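Local coordinates for protein glutathione transferase (PDB 4F0C) that binds oxidized glutathione and, as a Ure2p-type member of the glutathione transferase family, probably carries out glutathione-dependent chemistry on other compounds, at residues M23-E27 and L28-F32; D75-L78 and L79-E83. One frame throughout, in Å; residues are numbered along the deposited sequence. Where two conformers were deposited one is given.

Overall arrangement
Both interactions are local and lie in the thioredoxin-like N-terminal domain. From the N terminus, the chain runs through strand 7-11 and helix 18-28 to interaction 1, where residues 23-32 close the turn between the end of that helix and strand 32-36. After strands 60-63 and 69-72, interaction 2 occupies one stretch of helix 74-85, where 75-78 bond to 79-83 and no loop is closed. The two follow in series, neither nested nor crossed, yet they meet in space: Leu-24, Leu-25 and Leu-28 pack on Ile-81, and Leu-24 also on Leu-78. Helices 18-28 and 74-85 are thereby joined, and helix 74-85 also reaches the second subunit.

Interaction 1 of 2, residues M23-E27 and L28-F32; sequences MLLRE and LGLSF
A Schellman motif, in which Leu-30 and Gly-29 bond back to Leu-25 and Arg-26, ends helix 18-28 and turns the chain into strand 32-36 within a beta-alpha-beta unit of the thioredoxin-like domain. Leu-30 N donates to Leu-25 O at 3.0 Å, and Gly-29 N reaches Arg-26 O at 3.1 Å from well above the carbonyl plane. The positive phi of Gly-29, 72°, makes this reversal possible. One step earlier, Leu-28 N still bonds to Leu-24 O in the ordinary helical way.

Apolar side chains then bridge the turn. The CD2 branch of Leu-25 meets Leu-30 CD1 at 3.9 Å, the two chains crossing at roughly a right angle, which is the hydrophobic contact expected of this motif. The other branch serves Phe-32: Leu-25 CD1 stands over the ring face, 3.7 Å from the centroid, in a CH-pi contact, while Leu-25 CB approaches Phe-32 CE1 at 3.5 Å. With chi1 at 67°, the ring folds back against the helix. Its far end, CZ, lies over one face of the Arg-26 guanidinium, 3.8 Å from NH2, the two planes 75° apart. That guanidinium is held by salt bridges to Asp-22 and Glu-215. On another side of the helix Leu-24 and Leu-28 run alongside each other, CD1 to CD1 at 3.7 Å. Replacing Phe-32 with an alanine would probably leave Leu-25 CD1 without its aromatic face and open a gap beside the Arg-26 guanidinium.

Around the turn, Leu-25, Leu-30 and Phe-32 all rest on Phe-7 of strand 7-11, Leu-24, Leu-25 and Leu-28 pack on Ile-81 of helix 74-85, and Arg-26 and Glu-27 touch helix 211-227.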
loop_
_atom_site.group_PDB
_atom_site.type_symbol
_atom_site.label_atom_id
_atom_site.label_comp_id
_atom_site.label_asym_id
_atom_site.label_seq_id
_atom_site.Cartn_x
_atom_site.Cartn_y
_atom_site.Cartn_z
ATOM N N MET A 23 2.162 -13.904 -12.426
ATOM C CA MET A 23 2.980 -13.342 -13.524
ATOM C C MET A 23 4.484 -13.461 -13.238
ATOM O O MET A 23 5.240 -13.912 -14.087
ATOM C CB MET A 23 2.664 -11.860 -13.729
ATOM C CG MET A 23 1.354 -11.622 -14.448
ATOM S SD MET A 23 0.857 -9.883 -14.474
ATOM C CE MET A 23 -0.831 -10.090 -15.070
ATOM N N LEU A 24 4.906 -13.034 -12.048
ATOM C CA LEU A 24 6.334 -13.078 -11.707
ATOM C C LEU A 24 6.879 -14.499 -11.667
ATOM O O LEU A 24 7.981 -14.760 -12.152
ATOM C CB LEU A 24 6.629 -12.341 -10.380
ATOM C CG LEU A 24 8.098 -12.467 -9.906
ATOM C CD1 LEU A 24 9.016 -11.778 -10.932
ATOM C CD2 LEU A 24 8.228 -11.774 -8.554
ATOM N N LEU A 25 6.110 -15.419 -11.089
ATOM C CA LEU A 25 6.567 -16.811 -11.016
ATOM C C LEU A 25 6.751 -17.384 -12.435
ATOM O O LEU A 25 7.726 -18.094 -12.698
ATOM C CB LEU A 25 5.578 -17.669 -10.220
ATOM C CG LEU A 25 5.523 -17.383 -8.708
ATOM C CD1 LEU A 25 4.344 -18.127 -8.098
ATOM C CD2 LEU A 25 6.814 -17.786 -8.004
ATOM N N ARG A 26 5.817 -17.070 -13.339
ATOM C CA ARG A 26 5.950 -17.531 -14.731
ATOM C C ARG A 26 7.156 -16.894 -15.418
ATOM O O ARG A 26 7.867 -17.572 -16.145
ATOM C CB ARG A 26 4.681 -17.265 -15.546
ATOM C CG ARG A 26 3.483 -18.084 -15.093
ATOM C CD ARG A 26 2.207 -17.867 -15.960
ATOM N NE ARG A 26 1.085 -18.391 -15.189
ATOM C CZ ARG A 26 0.694 -19.660 -15.182
ATOM N NH1 ARG A 26 1.256 -20.554 -15.993
ATOM N NH2 ARG A 26 -0.294 -20.027 -14.371
ATOM N N GLU A 27 7.357 -15.589 -15.211
ATOM C CA GLU A 27 8.509 -14.876 -15.799
ATOM C C GLU A 27 9.834 -15.521 -15.388
ATOM O O GLU A 27 10.758 -15.637 -16.194
ATOM C CB GLU A 27 8.530 -13.390 -15.361
ATOM C CG GLU A 27 7.462 -12.511 -16.016
ATOM C CD GLU A 27 7.806 -12.077 -17.453
ATOM O OE1 GLU A 27 8.649 -12.706 -18.112
ATOM O OE2 GLU A 27 7.224 -11.080 -17.922
ATOM N N LEU A 28 9.923 -15.931 -14.127
ATOM C CA LEU A 28 11.158 -16.525 -13.600
ATOM C C LEU A 28 11.254 -18.028 -13.821
ATOM O O LEU A 28 12.275 -18.633 -13.503
ATOM C CB LEU A 28 11.327 -16.204 -12.096
ATOM C CG LEU A 28 11.829 -14.780 -11.823
ATOM C CD1 LEU A 28 11.601 -14.350 -10.345
ATOM C CD2 LEU A 28 13.309 -14.654 -12.222
ATOM N N GLY A 29 10.195 -18.639 -14.346
ATOM C CA GLY A 29 10.226 -20.068 -14.619
ATOM C C GLY A 29 10.188 -20.923 -13.351
ATOM O O GLY A 29 10.635 -22.063 -13.354
ATOM N N LEU A 30 9.648 -20.371 -12.270
ATOM C CA LEU A 30 9.608 -21.057 -10.971
ATOM C C LEU A 30 8.410 -22.008 -10.866
ATOM O O LEU A 30 7.365 -21.758 -11.459
ATOM C CB LEU A 30 9.546 -20.011 -9.849
ATOM C CG LEU A 30 10.838 -19.185 -9.689
ATOM C CD1 LEU A 30 10.652 -17.893 -8.842
ATOM C CD2 LEU A 30 11.946 -20.068 -9.097
ATOM N N SER A 31 8.549 -23.094 -10.109
ATOM C CA SER A 31 7.468 -24.080 -10.035
ATOM C C SER A 31 6.468 -23.755 -8.917
ATOM O O SER A 31 6.854 -23.396 -7.803
ATOM C CB SER A 31 8.025 -25.499 -9.882
ATOM O OG SER A 31 8.676 -25.632 -8.640
ATOM N N PHE A 32 5.180 -23.894 -9.197
ATOM C CA PHE A 32 4.188 -23.530 -8.187
ATOM C C PHE A 32 2.857 -24.213 -8.419
ATOM O O PHE A 32 2.443 -24.410 -9.563
ATOM C CB PHE A 32 4.000 -21.995 -8.069
ATOM C CG PHE A 32 3.379 -21.312 -9.300
ATOM C CD1 PHE A 32 4.166 -20.974 -10.416
ATOM C CD2 PHE A 32 2.034 -20.944 -9.303
ATOM C CE1 PHE A 32 3.609 -20.312 -11.537
ATOM C CE2 PHE A 32 1.468 -20.287 -10.401
ATOM C CZ PHE A 32 2.260 -19.962 -11.523
#

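Interaction 2 of 2, residues D75-L78 and L79-E83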
loop_
_atom_site.group_PDB
_atom_site.type_symbol
_atom_site.label_atom_id
_atom_site.label_comp_id
_atom_site.label_asym_id
_atom_site.label_seq_id
_atom_site.Cartn_x
_atom_site.Cartn_y
_atom_site.Cartn_z
ATOM N N ASP A 75 2.476 -7.417 -2.954
ATOM C CA ASP A 75 3.706 -6.737 -3.359
ATOM C C ASP A 75 4.899 -7.143 -2.488
ATOM O O ASP A 75 6.060 -7.097 -2.943
ATOM C CB ASP A 75 3.558 -5.192 -3.354
ATOM C CG ASP A 75 2.708 -4.684 -4.504
ATOM O OD1 ASP A 75 2.241 -5.494 -5.366
ATOM O OD2 ASP A 75 2.534 -3.456 -4.572
ATOM N N ALA A 76 4.635 -7.509 -1.235
ATOM C CA ALA A 76 5.729 -8.074 -0.425
ATOM C C ALA A 76 6.164 -9.437 -0.954
ATOM O O ALA A 76 7.351 -9.774 -0.922
ATOM C CB ALA A 76 5.330 -8.178 1.041
ATOM N N ILE A 77 5.203 -10.232 -1.416
ATOM C CA ILE A 77 5.519 -11.495 -2.086
ATOM C C ILE A 77 6.424 -11.279 -3.314
ATOM O O ILE A 77 7.406 -12.032 -3.516
ATOM C CB ILE A 77 4.221 -12.245 -2.496
ATOM C CG1 ILE A 77 3.441 -12.640 -1.233
ATOM C CG2 ILE A 77 4.534 -13.516 -3.341
ATOM C CD1 ILE A 77 2.036 -13.144 -1.538
ATOM N N LEU A 78 6.114 -10.253 -4.111
ATOM C CA LEU A 78 6.958 -9.944 -5.275
ATOM C C LEU A 78 8.395 -9.647 -4.835
ATOM O O LEU A 78 9.332 -10.151 -5.445
ATOM C CB LEU A 78 6.418 -8.764 -6.099
ATOM C CG LEU A 78 5.005 -8.901 -6.699
ATOM C CD1 LEU A 78 4.540 -7.577 -7.367
ATOM C CD2 LEU A 78 4.930 -10.076 -7.712
ATOM N N LEU A 79 8.551 -8.845 -3.786
ATOM C CA LEU A 79 9.873 -8.525 -3.254
ATOM C C LEU A 79 10.586 -9.762 -2.749
ATOM O O LEU A 79 11.783 -9.917 -2.979
ATOM C CB LEU A 79 9.761 -7.445 -2.147
ATOM C CG LEU A 79 9.501 -6.060 -2.766
ATOM C CD1 LEU A 79 8.877 -5.111 -1.725
ATOM C CD2 LEU A 79 10.832 -5.450 -3.331
ATOM N N TYR A 80 9.862 -10.623 -2.034
ATOM C CA TYR A 80 10.435 -11.856 -1.490
ATOM C C TYR A 80 11.004 -12.689 -2.645
ATOM O O TYR A 80 12.152 -13.136 -2.605
ATOM C CB TYR A 80 9.369 -12.687 -0.751
ATOM C CG TYR A 80 9.853 -14.087 -0.313
ATOM C CD1 TYR A 80 10.582 -14.264 0.862
ATOM C CD2 TYR A 80 9.574 -15.210 -1.100
ATOM C CE1 TYR A 80 11.043 -15.546 1.260
ATOM C CE2 TYR A 80 10.044 -16.499 -0.729
ATOM C CZ TYR A 80 10.759 -16.651 0.445
ATOM O OH TYR A 80 11.191 -17.908 0.821
ATOM N N ILE A 81 10.195 -12.869 -3.677
ATOM C CA ILE A 81 10.610 -13.709 -4.791
ATOM C C ILE A 81 11.856 -13.155 -5.494
ATOM O O ILE A 81 12.804 -13.913 -5.799
ATOM C CB ILE A 81 9.470 -13.903 -5.794
ATOM C CG1 ILE A 81 8.356 -14.731 -5.145
ATOM C CG2 ILE A 81 9.994 -14.650 -7.064
ATOM C CD1 ILE A 81 7.057 -14.745 -5.935
ATOM N N VAL A 82 11.885 -11.850 -5.770
ATOM C CA VAL A 82 13.077 -11.323 -6.455
ATOM C C VAL A 82 14.315 -11.261 -5.557
ATOM O O VAL A 82 15.441 -11.449 -6.048
ATOM C CB VAL A 82 12.874 -9.961 -7.189
ATOM C CG1 VAL A 82 11.817 -10.109 -8.301
ATOM C CG2 VAL A 82 12.524 -8.822 -6.208
ATOM N N GLU A 83 14.145 -10.981 -4.268
ATOM C CA GLU A 83 15.308 -11.002 -3.390
ATOM C C GLU A 83 15.973 -12.383 -3.375
ATOM O O GLU A 83 17.208 -12.514 -3.454
ATOM C CB GLU A 83 14.925 -10.539 -1.978
ATOM C CG GLU A 83 14.789 -9.019 -1.895
ATOM C CD GLU A 83 16.147 -8.315 -1.916
ATOM O OE1 GLU A 83 16.197 -7.110 -2.238
ATOM O OE2 GLU A 83 17.164 -8.966 -1.601
#
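Ile-77 lays its CG2 branch against the CD1 tip of Ile-81, 3.8 Å away, the two side chains meeting at a slant one turn apart on helix 74-85. This helix belongs to the thioredoxin-like N-terminal domain of the glutathione transferase fold, and the pair illustrates the i to i+4 spacing that lines up apolar side chains along an alpha-helix. The torsions explain the meeting: in Ile-77 CG2 is anti to the backbone N, whereas in Ile-81 CG1 is anti to the carbonyl carbon (chi1 -67°) and carries CD1 back to its partner. The pair sits against helix 18-28, Ile-77 touching Val-21 there.

Beneath the side chains run four consecutive helical bonds, from Leu-79 N to Asp-75 O at 3.2 Å through to Val-82 N at Leu-78 O. The first is the longest of the four, and Leu-79 CG also lies 3.6 Å from the same Asp-75 O. Leu-79 itself packs on Met-102 and Leu-106 of helix 96-126 and on Phe-107 of the second subunit.

The polar ends look elsewhere. Asp-75, whose side chain comes within about 5 Å of bound oxidized glutathione, forms a salt bridge with Lys-20. Tyr-80 sends its hydroxyl to a hydrogen bond with Asp-63, and its ring meets that of Phe-69 with the planes nearly parallel.

The helical carbonyls are shielded by carbon as well as bonded. Ile-81 N bonds to Ile-77 O at 2.9 Å, while Ile-81 CG1 presses on the same oxygen at 3.3 Å.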